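Local coordinates for protein methyltransferase (Streptomyces avermitilis, PDB 3GO4) that binds S-adenosyl-L-homocysteine and is probably an S-adenosylmethionine-dependent methyltransferase of still undefined substrate, at residues A[162-167]-A[194-199]; A[81-86]-A[109-114]; A[25-30]-A[39-44]; A[63-68]-A[250-255]. All blocks are in the same frame, centred on the assembly; numbering follows the deposited sequence.

Interaction 1: residues A[162-167]-A[194-199]; sequences VALTVI and SYLAMS. With SAH (S-adenosyl-L-homocysteine), chain B.
Leu-164 runs beside Leu-196 on one face of the sheet, with Leu-164 CD2 3.9 Å from Leu-196 CD1. Further along this face Val-166 CG1 rests 4.0 Å from CE of the selenomethionine Met-198, whose chain bends at chi3 (61°) to bring the methyl there. Helix 179-187 packs on Leu-164, Leu-196 and Met-198. On the other face Thr-165 CG2 meets Ala-197 CB, while Thr-165 OG1 is hydrogen-bonded to Asp-84. Ser-194 OG accepts the Val-162 N-H almost straight (Val-162 N to Ser-194 OG 3.1 Å, 176°) and is also bonded to Pro-191 O. Replacing the serine by an alanine is likely to leave the buried Val-162 N-H without its acceptor. Backbone bonds alternate along the pair, as from Leu-164 N to Tyr-195 O (2.8 Å). At the far end Ile-167 O accepts from the ligand amine, SAH N, at 2.8 Å. Two parallel neighbours linked through a helix make a beta-alpha-beta crossover, in a Rossmann-like methyltransferase sheet with the ligand at the C-terminal ends of its strands.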
# COMPACT_ATOMS: atom_id res chain seq x y z
N VAL A 162 -13.88 3.53 8.84
CA VAL A 162 -12.99 3.69 7.69
C VAL A 162 -11.78 2.72 7.80
O VAL A 162 -11.21 2.53 8.89
CB VAL A 162 -12.44 5.17 7.63
CG1 VAL A 162 -11.38 5.33 6.53
CG2 VAL A 162 -13.58 6.17 7.42
N ALA A 163 -11.45 2.04 6.70
CA ALA A 163 -10.25 1.19 6.63
C ALA A 163 -9.12 2.08 6.07
O ALA A 163 -9.24 2.58 4.94
CB ALA A 163 -10.52 -0.01 5.73
N LEU A 164 -8.07 2.32 6.87
CA LEU A 164 -6.90 3.11 6.45
C LEU A 164 -5.95 2.09 5.84
O LEU A 164 -5.43 1.20 6.54
CB LEU A 164 -6.29 3.83 7.64
CG LEU A 164 -5.02 4.69 7.42
CD1 LEU A 164 -5.25 5.78 6.34
CD2 LEU A 164 -4.55 5.25 8.75
N THR A 165 -5.74 2.17 4.54
CA THR A 165 -4.84 1.24 3.84
C THR A 165 -3.54 1.97 3.53
O THR A 165 -3.53 2.94 2.81
CB THR A 165 -5.43 0.67 2.54
OG1 THR A 165 -6.02 1.72 1.76
CG2 THR A 165 -6.49 -0.40 2.84
N VAL A 166 -2.46 1.46 4.07
CA VAL A 166 -1.14 2.06 3.93
C VAL A 166 -0.25 0.93 3.46
O VAL A 166 0.46 0.30 4.22
CB VAL A 166 -0.73 2.71 5.27
CG1 VAL A 166 0.63 3.47 5.12
CG2 VAL A 166 -1.82 3.67 5.75
N ILE A 167 -0.26 0.68 2.16
CA ILE A 167 0.35 -0.50 1.60
C ILE A 167 1.55 -0.24 0.74
O ILE A 167 1.47 0.47 -0.25
CB ILE A 167 -0.71 -1.31 0.81
CG1 ILE A 167 -1.97 -1.46 1.70
CG2 ILE A 167 -0.14 -2.69 0.29
CD1 ILE A 167 -3.10 -2.37 1.15
N SER A 194 -13.02 1.22 12.99
CA SER A 194 -12.19 1.43 11.84
C SER A 194 -11.07 0.36 11.86
O SER A 194 -10.96 -0.43 12.82
CB SER A 194 -11.57 2.85 11.89
OG SER A 194 -12.54 3.83 11.59
N TYR A 195 -10.25 0.36 10.80
CA TYR A 195 -9.12 -0.54 10.67
C TYR A 195 -7.88 0.09 10.04
O TYR A 195 -7.96 1.09 9.33
CB TYR A 195 -9.49 -1.69 9.75
CG TYR A 195 -10.42 -2.72 10.30
CD1 TYR A 195 -11.79 -2.49 10.38
CD2 TYR A 195 -9.95 -3.99 10.63
CE1 TYR A 195 -12.66 -3.48 10.84
CE2 TYR A 195 -10.81 -4.97 11.11
CZ TYR A 195 -12.16 -4.71 11.21
OH TYR A 195 -13.01 -5.69 11.67
N LEU A 196 -6.75 -0.53 10.31
CA LEU A 196 -5.50 -0.16 9.70
C LEU A 196 -4.96 -1.43 9.03
O LEU A 196 -4.86 -2.48 9.68
CB LEU A 196 -4.55 0.31 10.77
CG LEU A 196 -3.11 0.62 10.36
CD1 LEU A 196 -3.07 1.69 9.25
CD2 LEU A 196 -2.34 1.03 11.60
N ALA A 197 -4.66 -1.34 7.73
CA ALA A 197 -4.07 -2.45 6.95
C ALA A 197 -2.78 -1.92 6.37
O ALA A 197 -2.78 -0.86 5.75
CB ALA A 197 -4.97 -2.89 5.86
N MSE A 198 -1.67 -2.63 6.59
CA MSE A 198 -0.37 -2.22 6.14
C MSE A 198 0.45 -3.37 5.54
O MSE A 198 0.22 -4.58 5.88
CB MSE A 198 0.42 -1.68 7.32
CG MSE A 198 -0.28 -0.65 8.12
SE MSE A 198 1.07 0.26 9.20
CE MSE A 198 2.22 0.99 7.81
N SER A 199 1.33 -3.03 4.61
CA SER A 199 2.35 -4.01 4.18
C SER A 199 3.69 -3.33 4.51
O SER A 199 3.89 -2.15 4.18
CB SER A 199 2.25 -4.47 2.72
OG SER A 199 2.50 -3.40 1.82
N SAH B . -0.35 0.85 -2.31
CA SAH B . -0.05 0.33 -3.70
CB SAH B . 1.14 1.04 -4.38
CG SAH B . 2.48 0.82 -3.67
SD SAH B . 3.83 1.71 -4.41
C SAH B . 0.21 -1.16 -3.64
O SAH B . -0.08 -1.93 -4.57
OXT SAH B . 0.67 -1.67 -2.63
C5' SAH B . 4.25 3.03 -3.31
C4' SAH B . 3.46 4.28 -3.64
O4' SAH B . 3.55 5.19 -2.54
C3' SAH B . 3.98 5.00 -4.87
O3' SAH B . 2.89 5.23 -5.74
C2' SAH B . 4.55 6.29 -4.33
O2' SAH B . 4.49 7.39 -5.23
C1' SAH B . 3.69 6.50 -3.09
N9 SAH B . 4.29 7.37 -2.09
C8 SAH B . 5.56 7.33 -1.65
N7 SAH B . 5.78 8.27 -0.71
C5 SAH B . 4.63 8.93 -0.54
C6 SAH B . 4.18 10.04 0.31
N6 SAH B . 5.07 10.59 1.16
N1 SAH B . 2.90 10.45 0.19
C2 SAH B . 2.02 9.85 -0.65
N3 SAH B . 2.37 8.83 -1.47
C4 SAH B . 3.63 8.33 -1.44
O HOH W 1 3.28 0.59 4.07

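Interaction 2: residues A[81-86]-A[109-114]; sequences QFLDIG and VYVDND. With SAH (S-adenosyl-L-homocysteine), chain B.
Asp-112 OD2, set against the backbone of Gly-86, accepts from the ribose hydroxyl SAH O3' at 2.7 Å and from Gly-88 N. Its twin Asp-112 OD1 takes SAH O2' at 2.8 Å, so the carboxylate spans the ribose diol. An acidic residue ending the second strand, facing a glycine-rich turn after the first, is the classical ribose grip of Rossmann-like methyltransferases. Asp-112 OD1 also accepts from Asp-114 N, through its anti lone pair, closing an Asx turn that helps fix the carboxylate. Gly-86 has a positive phi (81°), and a CB there would probably collide with SAH O4' of the ribose; Gly-86 O accepts from SAH N at 2.7 Å. Asn-113 lies against the adenine, its OD1 3.2 Å from SAH C4. Backbone bonds such as Asp-84 N to Val-109 O (2.9 Å) join the parallel strands. On one face Asp-84 OD2 comes to the edge of the Tyr-110 ring, in its plane, 3.6 Å from Tyr-110 CD1, with the carboxylate turned 75° from the ring. Thr-165 holds OD1 of this buried acid and Thr-87 its OD2. On the other face Leu-83 CD1 sits 3.8 Å from both Val-109 CG1 and Val-111 CG2.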
# COMPACT_ATOMS: atom_id res chain seq x y z
N GLN A 81 -15.96 2.12 3.68
CA GLN A 81 -15.22 3.36 3.48
C GLN A 81 -13.72 3.08 3.59
O GLN A 81 -13.25 2.55 4.61
CB GLN A 81 -15.59 4.40 4.53
CG GLN A 81 -17.05 4.82 4.53
CD GLN A 81 -17.28 6.11 5.27
OE1 GLN A 81 -17.75 7.09 4.67
NE2 GLN A 81 -16.95 6.13 6.57
N PHE A 82 -12.98 3.45 2.56
CA PHE A 82 -11.52 3.20 2.54
C PHE A 82 -10.75 4.50 2.26
O PHE A 82 -11.19 5.32 1.49
CB PHE A 82 -11.22 2.16 1.46
CG PHE A 82 -11.91 0.83 1.69
CD1 PHE A 82 -13.25 0.70 1.40
CD2 PHE A 82 -11.22 -0.26 2.19
CE1 PHE A 82 -13.92 -0.51 1.61
CE2 PHE A 82 -11.88 -1.50 2.40
CZ PHE A 82 -13.22 -1.60 2.11
N LEU A 83 -9.63 4.69 2.94
CA LEU A 83 -8.70 5.81 2.70
C LEU A 83 -7.37 5.12 2.41
O LEU A 83 -6.82 4.42 3.28
CB LEU A 83 -8.61 6.75 3.89
CG LEU A 83 -7.56 7.90 3.86
CD1 LEU A 83 -7.72 8.75 2.64
CD2 LEU A 83 -7.72 8.69 5.14
N ASP A 84 -6.86 5.31 1.20
CA ASP A 84 -5.67 4.59 0.69
C ASP A 84 -4.53 5.54 0.45
O ASP A 84 -4.64 6.41 -0.39
CB ASP A 84 -6.05 3.93 -0.60
CG ASP A 84 -4.99 2.99 -1.17
OD1 ASP A 84 -4.41 2.13 -0.46
OD2 ASP A 84 -4.84 3.06 -2.39
N ILE A 85 -3.46 5.37 1.23
CA ILE A 85 -2.31 6.25 1.19
C ILE A 85 -1.17 5.54 0.45
O ILE A 85 -0.70 4.47 0.86
CB ILE A 85 -1.87 6.70 2.61
CG1 ILE A 85 -3.06 7.16 3.45
CG2 ILE A 85 -0.79 7.85 2.56
CD1 ILE A 85 -3.91 8.27 2.86
N GLY A 86 -0.71 6.19 -0.62
CA GLY A 86 0.32 5.65 -1.50
C GLY A 86 -0.38 4.70 -2.45
O GLY A 86 -0.01 3.52 -2.56
N VAL A 109 -11.19 6.90 -0.98
CA VAL A 109 -10.36 8.07 -1.30
C VAL A 109 -8.98 7.52 -1.53
O VAL A 109 -8.44 6.80 -0.68
CB VAL A 109 -10.31 9.15 -0.21
CG1 VAL A 109 -9.23 10.19 -0.53
CG2 VAL A 109 -11.63 9.82 -0.07
N TYR A 110 -8.42 7.83 -2.70
CA TYR A 110 -7.13 7.38 -3.11
C TYR A 110 -6.20 8.57 -2.97
O TYR A 110 -6.60 9.71 -3.21
CB TYR A 110 -7.10 7.01 -4.55
CG TYR A 110 -7.79 5.73 -4.90
CD1 TYR A 110 -7.21 4.53 -4.59
CD2 TYR A 110 -8.94 5.73 -5.65
CE1 TYR A 110 -7.80 3.33 -4.98
CE2 TYR A 110 -9.53 4.53 -6.05
CZ TYR A 110 -8.95 3.36 -5.72
OH TYR A 110 -9.51 2.16 -6.16
N VAL A 111 -4.97 8.29 -2.59
CA VAL A 111 -4.00 9.38 -2.35
C VAL A 111 -2.58 9.01 -2.78
O VAL A 111 -2.09 7.92 -2.46
CB VAL A 111 -3.97 9.67 -0.83
CG1 VAL A 111 -3.10 10.88 -0.54
CG2 VAL A 111 -5.43 9.83 -0.22
N ASP A 112 -1.87 9.90 -3.51
CA ASP A 112 -0.51 9.60 -3.89
C ASP A 112 0.18 10.92 -4.11
O ASP A 112 -0.50 11.94 -4.32
CB ASP A 112 -0.44 8.70 -5.15
CG ASP A 112 0.80 7.80 -5.18
OD1 ASP A 112 1.88 8.27 -5.45
OD2 ASP A 112 0.69 6.56 -4.96
N ASN A 113 1.51 10.94 -3.99
CA ASN A 113 2.27 12.15 -4.31
C ASN A 113 3.08 12.04 -5.61
O ASN A 113 3.85 12.93 -5.92
CB ASN A 113 3.20 12.56 -3.16
CG ASN A 113 4.39 11.62 -2.99
OD1 ASN A 113 4.45 10.55 -3.59
ND2 ASN A 113 5.34 12.03 -2.17
N ASP A 114 2.91 10.97 -6.38
CA ASP A 114 3.62 10.89 -7.66
C ASP A 114 2.73 11.54 -8.74
O ASP A 114 1.67 11.05 -8.98
CB ASP A 114 3.94 9.43 -8.02
CG ASP A 114 4.79 9.30 -9.28
OD1 ASP A 114 4.68 10.20 -10.16
OD2 ASP A 114 5.57 8.29 -9.39
N SAH B . -0.35 0.85 -2.31
CA SAH B . -0.05 0.33 -3.70
CB SAH B . 1.14 1.04 -4.38
CG SAH B . 2.48 0.82 -3.67
SD SAH B . 3.83 1.71 -4.41
C SAH B . 0.21 -1.16 -3.64
O SAH B . -0.08 -1.93 -4.57
OXT SAH B . 0.67 -1.67 -2.63
C5' SAH B . 4.25 3.03 -3.31
C4' SAH B . 3.46 4.28 -3.64
O4' SAH B . 3.55 5.19 -2.54
C3' SAH B . 3.98 5.00 -4.87
O3' SAH B . 2.89 5.23 -5.74
C2' SAH B . 4.55 6.29 -4.33
O2' SAH B . 4.49 7.39 -5.23
C1' SAH B . 3.69 6.50 -3.09
N9 SAH B . 4.29 7.37 -2.09
C8 SAH B . 5.56 7.33 -1.65
N7 SAH B . 5.78 8.27 -0.71
C5 SAH B . 4.63 8.93 -0.54
C6 SAH B . 4.18 10.04 0.31
N6 SAH B . 5.07 10.59 1.16
N1 SAH B . 2.90 10.45 0.19
C2 SAH B . 2.02 9.85 -0.65
N3 SAH B . 2.37 8.83 -1.47
C4 SAH B . 3.63 8.33 -1.44

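Interaction 3: residues A[25-30]-A[39-44]; sequences ARIYDY and PADKEA. With SAH (S-adenosyl-L-homocysteine), chain B.
With CG of Tyr-30 trans to its backbone N (chi1 164°) and CG of Lys-42 likewise (170°), one face of the phenol ring meets the lysine backbone and the aliphatic chain runs across the ring's hydroxyl end. Lys-42 CA stands over the ring centre, 3.9 Å from the Tyr-30 centroid, a CH-pi contact, and Lys-42 CG approaches Tyr-30 OH to 3.4 Å. Both polar ends finish on Asp-46: Lys-42 NZ in a salt bridge, Tyr-30 OH in a hydrogen bond. Asp-41 lays its carboxylate on the base of the arginine chain, with Asp-41 CG 3.3 Å from Arg-26 CB. The charged atoms themselves stay apart, Arg-26 NH1 being 4.7 Å from Asp-41 OD2, and a water bridges them, accepting from Arg-26 NH1 and donating to Asp-41 OD2. Tyr-38 N serves Asp-41 OD2 and His-23 N serves Asp-41 OD1, while the guanidinium goes to Ile-17 O and, in a salt bridge, to Asp-114. Segments 25-30 and 39-44, from helices 24-32 and 39-51, cross at -66°, an N-terminal helical pair beside the Rossmann-like core. Near the crossing Ile-27 CD1 packs on Ala-44 CB at 3.6 Å. Tyr-28 OH donates to the ligand carboxylate oxygen SAH O at 2.7 Å, that oxygen lying at the edge of the ring near its plane, and Ala-25 CB approaches SAH O3' to 3.1 Å.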
# COMPACT_ATOMS: atom_id res chain seq x y z
N ALA A 25 6.53 4.16 -7.83
CA ALA A 25 5.27 3.67 -8.41
C ALA A 25 5.45 3.00 -9.77
O ALA A 25 4.78 2.03 -10.10
CB ALA A 25 4.22 4.80 -8.53
N ARG A 26 6.35 3.56 -10.54
CA ARG A 26 6.66 3.17 -11.91
C ARG A 26 7.53 1.94 -11.97
O ARG A 26 7.27 1.05 -12.79
CB ARG A 26 7.31 4.37 -12.61
CG ARG A 26 6.46 5.62 -12.57
CD ARG A 26 7.22 6.84 -13.07
NE ARG A 26 6.67 8.10 -12.54
CZ ARG A 26 7.09 9.32 -12.90
NH1 ARG A 26 8.02 9.46 -13.85
NH2 ARG A 26 6.52 10.40 -12.37
N ILE A 27 8.59 1.90 -11.14
CA ILE A 27 9.42 0.69 -11.00
C ILE A 27 8.45 -0.46 -10.65
O ILE A 27 8.41 -1.50 -11.34
CB ILE A 27 10.46 0.83 -9.86
CG1 ILE A 27 11.57 1.80 -10.28
CG2 ILE A 27 11.04 -0.53 -9.49
CD1 ILE A 27 12.51 2.23 -9.12
N TYR A 28 7.66 -0.24 -9.60
CA TYR A 28 6.61 -1.23 -9.16
C TYR A 28 5.73 -1.67 -10.32
O TYR A 28 5.56 -2.86 -10.55
CB TYR A 28 5.76 -0.60 -8.02
CG TYR A 28 4.65 -1.44 -7.40
CD1 TYR A 28 4.87 -2.74 -6.99
CD2 TYR A 28 3.39 -0.89 -7.14
CE1 TYR A 28 3.87 -3.50 -6.38
CE2 TYR A 28 2.37 -1.67 -6.53
CZ TYR A 28 2.62 -2.97 -6.15
OH TYR A 28 1.67 -3.74 -5.52
N ASP A 29 5.20 -0.71 -11.08
CA ASP A 29 4.30 -1.03 -12.16
C ASP A 29 5.04 -1.80 -13.24
O ASP A 29 4.50 -2.73 -13.81
CB ASP A 29 3.69 0.24 -12.77
CG ASP A 29 2.53 -0.06 -13.67
OD1 ASP A 29 1.52 -0.52 -13.13
OD2 ASP A 29 2.63 0.14 -14.89
N TYR A 30 6.28 -1.42 -13.51
CA TYR A 30 7.09 -2.12 -14.52
C TYR A 30 7.28 -3.59 -14.14
O TYR A 30 7.04 -4.50 -14.95
CB TYR A 30 8.44 -1.42 -14.69
CG TYR A 30 9.45 -2.27 -15.40
CD1 TYR A 30 9.37 -2.47 -16.76
CD2 TYR A 30 10.51 -2.86 -14.71
CE1 TYR A 30 10.27 -3.26 -17.43
CE2 TYR A 30 11.44 -3.66 -15.38
CZ TYR A 30 11.32 -3.85 -16.74
OH TYR A 30 12.22 -4.61 -17.44
N PRO A 39 12.03 4.58 -19.39
CA PRO A 39 13.36 3.94 -19.39
C PRO A 39 14.08 3.90 -18.02
O PRO A 39 14.58 2.83 -17.62
CB PRO A 39 14.16 4.78 -20.40
CG PRO A 39 13.11 5.21 -21.41
CD PRO A 39 11.77 5.30 -20.66
N ALA A 40 14.14 5.04 -17.31
CA ALA A 40 14.79 5.12 -15.99
C ALA A 40 14.23 4.10 -14.99
O ALA A 40 14.98 3.54 -14.16
CB ALA A 40 14.68 6.52 -15.40
N ASP A 41 12.92 3.84 -15.09
CA ASP A 41 12.22 2.92 -14.22
C ASP A 41 12.52 1.47 -14.58
O ASP A 41 12.65 0.64 -13.68
CB ASP A 41 10.71 3.16 -14.30
CG ASP A 41 10.34 4.58 -13.97
OD1 ASP A 41 10.60 5.00 -12.83
OD2 ASP A 41 9.83 5.29 -14.87
N LYS A 42 12.62 1.17 -15.88
CA LYS A 42 12.96 -0.18 -16.33
C LYS A 42 14.40 -0.54 -15.91
O LYS A 42 14.66 -1.66 -15.47
CB LYS A 42 12.82 -0.28 -17.85
CG LYS A 42 13.39 -1.58 -18.44
CD LYS A 42 13.23 -1.65 -19.94
CE LYS A 42 13.34 -3.11 -20.41
NZ LYS A 42 14.56 -3.79 -19.94
N GLU A 43 15.29 0.43 -16.06
CA GLU A 43 16.71 0.32 -15.74
C GLU A 43 16.86 0.01 -14.24
O GLU A 43 17.66 -0.86 -13.85
CB GLU A 43 17.39 1.66 -16.10
CG GLU A 43 18.94 1.70 -16.06
CD GLU A 43 19.54 1.73 -14.64
OE1 GLU A 43 18.76 1.80 -13.65
OE2 GLU A 43 20.79 1.70 -14.52
N ALA A 44 16.11 0.72 -13.41
CA ALA A 44 16.16 0.52 -11.96
C ALA A 44 15.62 -0.87 -11.61
O ALA A 44 16.22 -1.60 -10.82
CB ALA A 44 15.37 1.61 -11.25
N SAH B . -0.35 0.85 -2.31
CA SAH B . -0.05 0.33 -3.70
CB SAH B . 1.14 1.04 -4.38
CG SAH B . 2.48 0.82 -3.67
SD SAH B . 3.83 1.71 -4.41
C SAH B . 0.21 -1.16 -3.64
O SAH B . -0.08 -1.93 -4.57
OXT SAH B . 0.67 -1.67 -2.63
C5' SAH B . 4.25 3.03 -3.31
C4' SAH B . 3.46 4.28 -3.64
O4' SAH B . 3.55 5.19 -2.54
C3' SAH B . 3.98 5.00 -4.87
O3' SAH B . 2.89 5.23 -5.74
C2' SAH B . 4.55 6.29 -4.33
O2' SAH B . 4.49 7.39 -5.23
C1' SAH B . 3.69 6.50 -3.09
N9 SAH B . 4.29 7.37 -2.09
C8 SAH B . 5.56 7.33 -1.65
N7 SAH B . 5.78 8.27 -0.71
C5 SAH B . 4.63 8.93 -0.54
C6 SAH B . 4.18 10.04 0.31
N6 SAH B . 5.07 10.59 1.16
N1 SAH B . 2.90 10.45 0.19
C2 SAH B . 2.02 9.85 -0.65
N3 SAH B . 2.37 8.83 -1.47
C4 SAH B . 3.63 8.33 -1.44
O HOH W 2 10.30 8.01 -14.40

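Interaction 4: residues A[63-68]-A[250-255]; sequences RDWMNR and HKWHPD. With SAH (S-adenosyl-L-homocysteine), chain B.
Helix 55-75, which supplies a ligand-binding arginine in this Rossmann-like methyltransferase, is joined here to the loop that follows strand 240-248. The indoles of Trp-65 and Trp-252 meet in an offset edge-to-face pair, their five-membered rings at 76°. Trp-65 presents its nitrogen edge, so that Trp-65 NE1 comes over the face of Trp-252, 3.3 Å from Trp-252 CG and towards the rim of the ring. His-253 CD2 covers the opposite face of Trp-252, leaving that indole sandwiched. One turn on, the Arg-68 chain bends at chi3 (-49°) and grips a single carbonyl side-on: Arg-68 NH2 is 2.8 Å and Arg-68 NE 3.2 Å from Trp-252 O, which lies in the guanidinium plane. Arg-68 NE adds a weak bond to His-253 O. Asp-255 runs antiparallel alongside the arginine chain, Asp-255 OD2 lying 3.5 Å from Arg-68 CD, and a water links OD2 to Arg-68 NH1. A leucine in place of Arg-68 would probably leave Trp-252 O without its two donors. At the start of the segment, Arg-63 points to the ligand instead and donates from NH1 to SAH O at 3.0 Å (153°), with the oxygen at the edge of its guanidinium.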
# COMPACT_ATOMS: atom_id res chain seq x y z
N ARG A 63 0.85 -6.93 -4.19
CA ARG A 63 -0.36 -6.52 -4.87
C ARG A 63 -1.49 -7.54 -4.62
O ARG A 63 -2.60 -7.13 -4.43
CB ARG A 63 -0.14 -6.31 -6.36
CG ARG A 63 -1.36 -5.67 -7.11
CD ARG A 63 -1.62 -4.28 -6.65
NE ARG A 63 -2.75 -3.62 -7.36
CZ ARG A 63 -2.99 -2.32 -7.30
NH1 ARG A 63 -2.21 -1.52 -6.60
NH2 ARG A 63 -4.00 -1.79 -7.98
N ASP A 64 -1.17 -8.83 -4.60
CA ASP A 64 -2.17 -9.88 -4.30
C ASP A 64 -2.60 -9.77 -2.82
O ASP A 64 -3.75 -10.05 -2.50
CB ASP A 64 -1.64 -11.28 -4.54
CG ASP A 64 -1.42 -11.60 -6.05
OD1 ASP A 64 -1.98 -10.92 -6.95
OD2 ASP A 64 -0.67 -12.54 -6.30
N TRP A 65 -1.70 -9.30 -1.95
CA TRP A 65 -2.05 -9.18 -0.53
C TRP A 65 -3.10 -8.08 -0.40
O TRP A 65 -4.09 -8.27 0.29
CB TRP A 65 -0.85 -8.93 0.39
CG TRP A 65 -1.27 -8.77 1.82
CD1 TRP A 65 -1.53 -9.76 2.70
CD2 TRP A 65 -1.56 -7.54 2.50
NE1 TRP A 65 -1.95 -9.25 3.89
CE2 TRP A 65 -1.95 -7.88 3.81
CE3 TRP A 65 -1.48 -6.18 2.15
CZ2 TRP A 65 -2.30 -6.92 4.77
CZ3 TRP A 65 -1.80 -5.22 3.12
CH2 TRP A 65 -2.21 -5.60 4.40
N MSE A 66 -2.85 -6.93 -1.03
CA MSE A 66 -3.83 -5.85 -1.09
C MSE A 66 -5.22 -6.34 -1.48
O MSE A 66 -6.21 -5.97 -0.84
CB MSE A 66 -3.38 -4.74 -2.07
CG MSE A 66 -4.32 -3.57 -2.15
SE MSE A 66 -5.89 -3.73 -3.26
CE MSE A 66 -5.05 -3.73 -5.00
N ASN A 67 -5.31 -7.22 -2.47
CA ASN A 67 -6.61 -7.73 -2.94
C ASN A 67 -7.32 -8.60 -1.89
O ASN A 67 -8.53 -8.47 -1.73
CB ASN A 67 -6.47 -8.54 -4.26
CG ASN A 67 -5.90 -7.72 -5.42
OD1 ASN A 67 -5.57 -6.51 -5.30
ND2 ASN A 67 -5.74 -8.39 -6.56
N ARG A 68 -6.59 -9.47 -1.20
CA ARG A 68 -7.17 -10.32 -0.17
C ARG A 68 -7.52 -9.49 1.06
O ARG A 68 -8.54 -9.69 1.67
CB ARG A 68 -6.26 -11.51 0.20
CG ARG A 68 -5.98 -12.47 -0.97
CD ARG A 68 -5.40 -13.82 -0.56
NE ARG A 68 -4.28 -13.67 0.35
CZ ARG A 68 -3.07 -13.26 -0.02
NH1 ARG A 68 -2.81 -13.00 -1.30
NH2 ARG A 68 -2.11 -13.14 0.90
N HIS A 250 2.36 -13.59 1.82
CA HIS A 250 1.85 -14.84 1.19
C HIS A 250 1.25 -15.87 2.16
O HIS A 250 0.65 -16.87 1.73
CB HIS A 250 2.94 -15.49 0.34
CG HIS A 250 4.07 -16.07 1.13
ND1 HIS A 250 4.86 -15.32 1.99
CD2 HIS A 250 4.61 -17.32 1.13
CE1 HIS A 250 5.81 -16.09 2.50
NE2 HIS A 250 5.67 -17.31 2.00
N LYS A 251 1.47 -15.65 3.45
CA LYS A 251 0.91 -16.46 4.52
C LYS A 251 -0.30 -15.76 5.19
O LYS A 251 -0.82 -16.27 6.17
CB LYS A 251 1.98 -16.78 5.57
CG LYS A 251 3.11 -17.67 5.02
CD LYS A 251 4.27 -17.80 6.01
CE LYS A 251 5.44 -18.61 5.41
NZ LYS A 251 6.40 -19.06 6.47
N TRP A 252 -0.72 -14.59 4.70
CA TRP A 252 -1.89 -13.88 5.28
C TRP A 252 -3.14 -14.28 4.51
O TRP A 252 -3.34 -13.85 3.36
CB TRP A 252 -1.68 -12.38 5.27
CG TRP A 252 -2.65 -11.63 6.12
CD1 TRP A 252 -2.43 -11.16 7.38
CD2 TRP A 252 -3.98 -11.24 5.77
NE1 TRP A 252 -3.53 -10.49 7.84
CE2 TRP A 252 -4.51 -10.55 6.88
CE3 TRP A 252 -4.78 -11.41 4.62
CZ2 TRP A 252 -5.81 -10.02 6.89
CZ3 TRP A 252 -6.08 -10.90 4.63
CH2 TRP A 252 -6.58 -10.21 5.77
N HIS A 253 -3.95 -15.14 5.11
CA HIS A 253 -5.17 -15.66 4.51
C HIS A 253 -5.01 -16.03 3.03
O HIS A 253 -5.70 -15.52 2.20
CB HIS A 253 -6.32 -14.67 4.73
CG HIS A 253 -6.60 -14.43 6.17
ND1 HIS A 253 -7.37 -15.28 6.94
CD2 HIS A 253 -6.15 -13.47 7.01
CE1 HIS A 253 -7.43 -14.82 8.18
NE2 HIS A 253 -6.70 -13.71 8.24
N PRO A 254 -4.09 -16.97 2.74
CA PRO A 254 -3.84 -17.35 1.36
C PRO A 254 -4.99 -18.08 0.66
O PRO A 254 -5.85 -18.68 1.31
CB PRO A 254 -2.62 -18.28 1.48
CG PRO A 254 -2.69 -18.83 2.83
CD PRO A 254 -3.25 -17.73 3.68
N ASP A 255 -5.01 -17.96 -0.66
CA ASP A 255 -5.93 -18.69 -1.55
C ASP A 255 -5.25 -20.01 -1.85
O ASP A 255 -4.10 -20.22 -1.45
CB ASP A 255 -6.13 -17.94 -2.87
CG ASP A 255 -6.84 -16.62 -2.70
OD1 ASP A 255 -7.81 -16.56 -1.92
OD2 ASP A 255 -6.44 -15.64 -3.37
N SAH B . -0.35 0.85 -2.31
CA SAH B . -0.05 0.33 -3.70
CB SAH B . 1.14 1.04 -4.38
CG SAH B . 2.48 0.82 -3.67
SD SAH B . 3.83 1.71 -4.41
C SAH B . 0.21 -1.16 -3.64
O SAH B . -0.08 -1.93 -4.57
OXT SAH B . 0.67 -1.67 -2.63
C5' SAH B . 4.25 3.03 -3.31
C4' SAH B . 3.46 4.28 -3.64
O4' SAH B . 3.55 5.19 -2.54
C3' SAH B . 3.98 5.00 -4.87
O3' SAH B . 2.89 5.23 -5.74
C2' SAH B . 4.55 6.29 -4.33
O2' SAH B . 4.49 7.39 -5.23
C1' SAH B . 3.69 6.50 -3.09
N9 SAH B . 4.29 7.37 -2.09
C8 SAH B . 5.56 7.33 -1.65
N7 SAH B . 5.78 8.27 -0.71
C5 SAH B . 4.63 8.93 -0.54
C6 SAH B . 4.18 10.04 0.31
N6 SAH B . 5.07 10.59 1.16
N1 SAH B . 2.90 10.45 0.19
C2 SAH B . 2.02 9.85 -0.65
N3 SAH B . 2.37 8.83 -1.47
C4 SAH B . 3.63 8.33 -1.44
O HOH W 3 -4.15 -13.51 -3.67

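Overall arrangement
From the N terminus, interaction 3 closes first, a short loop between helices 24-32 and 39-51. Interaction 4 opens next on helix 55-75 and closes only at residues 250-255, so its long loop encloses both strand contacts. Within it, interaction 2 closes through helix 95-102 before interaction 1 opens and closes through helix 179-187; the two follow in series and no contacts cross. Neighbouring strands 81-85 and 163-167 put interactions 1 and 2 in one sheet. Trp-65 packs interaction 4 on Ile-167 and Met-198 of interaction 1, and the Arg-26 to Asp-114 salt bridge ties interaction 3 to interaction 2. All four reach the same S-adenosyl-L-homocysteine.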